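Local coordinates for protein CAS3 Metal dependent phosphohydrolase (Methanocaldococcus jannaschii, PDB 3S4L) that acts as the metal-dependent HD nuclease of CRISPR interference, cutting single-stranded DNA with magnesium and single-stranded RNA without added cations, at residues A42-L50 with G108-G116. Sequence-based numbering, arbitrary orientation.
Sequences ALEALNIKL and GDKNLAFIG
L43, on helix 36-43, meets two residues spaced about one helical turn apart, L112 and I115, and so illustrates how a helix and the loop after it can pack on the first turns of another helix mainly through aliphatic side chains. Its CD2 lies 3.7 Å from I115 CD1, while the side chain crosses that of L112 at about a right angle. The carbonyl of L43 also shapes the loop: L43 O accepts from both L46 N and I48 N, in a turn that carries L46 and I48 round to the same partner helix. L46 adds CD1, 3.9 Å from I115 CD1.

I48 is the residue most buried by the contact, closely followed by L112. With CG1 anti to the carbonyl carbon (chi1 -57°) and the chain then extended, CD1 reaches the backbone of the helix start, 3.7 Å from L112 N, and also touches N111 CB. That same amide is engaged by the N-cap residue D109, whose OD1 accepts from L112 N at 2.9 Å, the nitrogen lying well above the carboxylate plane; I48 CD1 thus packs beside a capping bond. The CG2 branch of I48 faces D109 OD2 and L112 CD1. L50 closes the row, its CD1 meeting L112 CD2 tip to tip at 3.8 Å.

Within the largely helical HD domain, the side chain of I115 is about 12 Å from that of the metal ligand H123. Helix 204-215 borders the contact through I207, which touches L46 and I115; F107 of helix 91-107 packs on L112, and helix 52-65 supplies V55 against L50 and F58 against L112.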
loop_
_atom_site.group_PDB
_atom_site.type_symbol
_atom_site.label_atom_id
_atom_site.label_comp_id
_atom_site.label_asym_id
_atom_site.label_seq_id
_atom_site.Cartn_x
_atom_site.Cartn_y
_atom_site.Cartn_z
ATOM N N ALA A 42 2.115 9.402 16.748
ATOM C CA ALA A 42 1.040 8.439 16.563
ATOM C C ALA A 42 1.609 7.029 16.614
ATOM O O ALA A 42 1.081 6.177 17.322
ATOM C CB ALA A 42 0.331 8.675 15.231
ATOM N N LEU A 43 2.677 6.792 15.849
ATOM C CA LEU A 43 3.425 5.534 15.920
ATOM C C LEU A 43 3.871 5.234 17.345
ATOM O O LEU A 43 3.951 4.081 17.755
ATOM C CB LEU A 43 4.651 5.566 15.008
ATOM C CG LEU A 43 4.354 5.464 13.520
ATOM C CD1 LEU A 43 5.635 5.540 12.717
ATOM C CD2 LEU A 43 3.570 4.173 13.219
ATOM N N GLU A 44 4.138 6.291 18.094
ATOM C CA GLU A 44 4.673 6.179 19.438
ATOM C C GLU A 44 3.575 5.781 20.415
ATOM O O GLU A 44 3.844 5.369 21.555
ATOM C CB GLU A 44 5.306 7.514 19.845
ATOM C CG GLU A 44 6.330 7.431 20.962
ATOM C CD GLU A 44 7.250 8.647 20.990
ATOM O OE1 GLU A 44 6.784 9.745 21.376
ATOM O OE2 GLU A 44 8.436 8.506 20.611
ATOM N N ALA A 45 2.332 5.913 19.961
ATOM C CA ALA A 45 1.181 5.560 20.777
ATOM C C ALA A 45 0.763 4.124 20.462
ATOM O O ALA A 45 -0.225 3.623 20.992
ATOM C CB ALA A 45 0.041 6.528 20.532
ATOM N N LEU A 46 1.523 3.486 19.577
ATOM C CA LEU A 46 1.435 2.048 19.353
ATOM C C LEU A 46 2.748 1.407 19.799
ATOM O O LEU A 46 3.112 0.322 19.346
ATOM C CB LEU A 46 1.183 1.745 17.875
ATOM C CG LEU A 46 -0.048 2.381 17.220
ATOM C CD1 LEU A 46 -0.327 1.719 15.884
ATOM C CD2 LEU A 46 -1.250 2.266 18.130
ATOM N N ASN A 47 3.456 2.104 20.684
ATOM C CA ASN A 47 4.804 1.713 21.116
ATOM C C ASN A 47 5.758 1.363 19.969
ATOM O O ASN A 47 6.561 0.438 20.064
ATOM C CB ASN A 47 4.766 0.564 22.125
ATOM C CG ASN A 47 6.029 0.489 22.969
ATOM O OD1 ASN A 47 6.596 1.519 23.362
ATOM N ND2 ASN A 47 6.479 -0.729 23.251
ATOM N N ILE A 48 5.666 2.112 18.885
ATOM C CA ILE A 48 6.611 1.976 17.793
ATOM C C ILE A 48 7.494 3.218 17.811
ATOM O O ILE A 48 6.994 4.337 17.661
ATOM C CB ILE A 48 5.884 1.856 16.451
ATOM C CG1 ILE A 48 4.915 0.662 16.481
ATOM C CG2 ILE A 48 6.884 1.711 15.337
ATOM C CD1 ILE A 48 4.238 0.398 15.155
ATOM N N LYS A 49 8.795 3.023 18.026
ATOM C CA LYS A 49 9.714 4.150 18.181
ATOM C C LYS A 49 10.617 4.370 16.950
ATOM O O LYS A 49 11.498 3.558 16.643
ATOM C CB LYS A 49 10.553 3.974 19.449
ATOM C CG LYS A 49 10.665 5.217 20.307
ATOM C CD LYS A 49 10.260 4.914 21.746
ATOM C CE LYS A 49 10.706 6.007 22.711
ATOM N NZ LYS A 49 12.193 6.101 22.795
ATOM N N LEU A 50 10.369 5.469 16.242
ATOM C CA LEU A 50 11.116 5.829 15.040
ATOM C C LEU A 50 11.506 7.289 15.149
ATOM O O LEU A 50 10.672 8.116 15.531
ATOM C CB LEU A 50 10.235 5.676 13.793
ATOM C CG LEU A 50 9.892 4.308 13.202
ATOM C CD1 LEU A 50 9.294 4.511 11.819
ATOM C CD2 LEU A 50 11.130 3.435 13.120
ATOM N N GLY A 108 12.489 -4.236 9.979
ATOM C CA GLY A 108 12.460 -5.347 10.923
ATOM C C GLY A 108 11.530 -5.204 12.129
ATOM O O GLY A 108 11.890 -5.613 13.240
ATOM N N ASP A 109 10.343 -4.626 11.918
ATOM C CA ASP A 109 9.346 -4.422 12.987
ATOM C C ASP A 109 7.959 -4.859 12.504
ATOM O O ASP A 109 7.272 -4.113 11.802
ATOM C CB ASP A 109 9.322 -2.940 13.441
ATOM C CG ASP A 109 8.289 -2.668 14.558
ATOM O OD1 ASP A 109 7.191 -3.263 14.530
ATOM O OD2 ASP A 109 8.572 -1.860 15.472
ATOM N N LYS A 110 7.554 -6.072 12.869
ATOM C CA LYS A 110 6.274 -6.621 12.408
ATOM C C LYS A 110 5.074 -5.688 12.631
ATOM O O LYS A 110 4.183 -5.619 11.792
ATOM C CB LYS A 110 5.986 -7.992 13.040
ATOM C CG LYS A 110 6.740 -9.172 12.422
ATOM C CD LYS A 110 6.326 -10.540 13.026
ATOM C CE LYS A 110 7.221 -10.955 14.204
ATOM N NZ LYS A 110 7.343 -12.453 14.391
ATOM N N ASN A 111 5.029 -4.983 13.761
ATOM C CA ASN A 111 3.911 -4.073 14.001
ATOM C C ASN A 111 3.902 -2.879 13.025
ATOM O O ASN A 111 2.850 -2.498 12.504
ATOM C CB ASN A 111 3.857 -3.611 15.465
ATOM C CG ASN A 111 3.486 -4.738 16.422
ATOM O OD1 ASN A 111 3.330 -5.888 16.014
ATOM N ND2 ASN A 111 3.361 -4.411 17.708
ATOM N N LEU A 112 5.072 -2.303 12.766
ATOM C CA LEU A 112 5.183 -1.196 11.816
ATOM C C LEU A 112 4.747 -1.637 10.412
ATOM O O LEU A 112 3.946 -0.963 9.753
ATOM C CB LEU A 112 6.613 -0.637 11.800
ATOM C CG LEU A 112 6.896 0.574 10.905
ATOM C CD1 LEU A 112 6.049 1.786 11.316
ATOM C CD2 LEU A 112 8.377 0.912 10.954
ATOM N N ALA A 113 5.260 -2.780 9.965
ATOM C CA ALA A 113 4.901 -3.328 8.652
ATOM C C ALA A 113 3.395 -3.620 8.565
ATOM O O ALA A 113 2.732 -3.329 7.557
ATOM C CB ALA A 113 5.703 -4.585 8.388
ATOM N N PHE A 114 2.845 -4.192 9.629
ATOM C CA PHE A 114 1.412 -4.421 9.664
ATOM C C PHE A 114 0.664 -3.102 9.529
ATOM O O PHE A 114 -0.233 -2.968 8.695
ATOM C CB PHE A 114 0.981 -5.134 10.950
ATOM C CG PHE A 114 -0.521 -5.253 11.102
ATOM C CD1 PHE A 114 -1.232 -4.346 11.884
ATOM C CD2 PHE A 114 -1.222 -6.262 10.458
ATOM C CE1 PHE A 114 -2.624 -4.457 12.027
ATOM C CE2 PHE A 114 -2.607 -6.372 10.590
ATOM C CZ PHE A 114 -3.305 -5.469 11.374
ATOM N N ILE A 115 1.023 -2.118 10.349
ATOM C CA ILE A 115 0.267 -0.875 10.345
ATOM C C ILE A 115 0.411 -0.135 9.014
ATOM O O ILE A 115 -0.514 0.531 8.557
ATOM C CB ILE A 115 0.686 0.065 11.457
ATOM C CG1 ILE A 115 -0.183 1.293 11.406
ATOM C CG2 ILE A 115 2.081 0.573 11.223
ATOM C CD1 ILE A 115 0.440 2.449 12.084
ATOM N N GLY A 116 1.585 -0.234 8.401
ATOM C CA GLY A 116 1.793 0.385 7.100
ATOM C C GLY A 116 0.947 -0.318 6.057
ATOM O O GLY A 116 0.273 0.335 5.271
#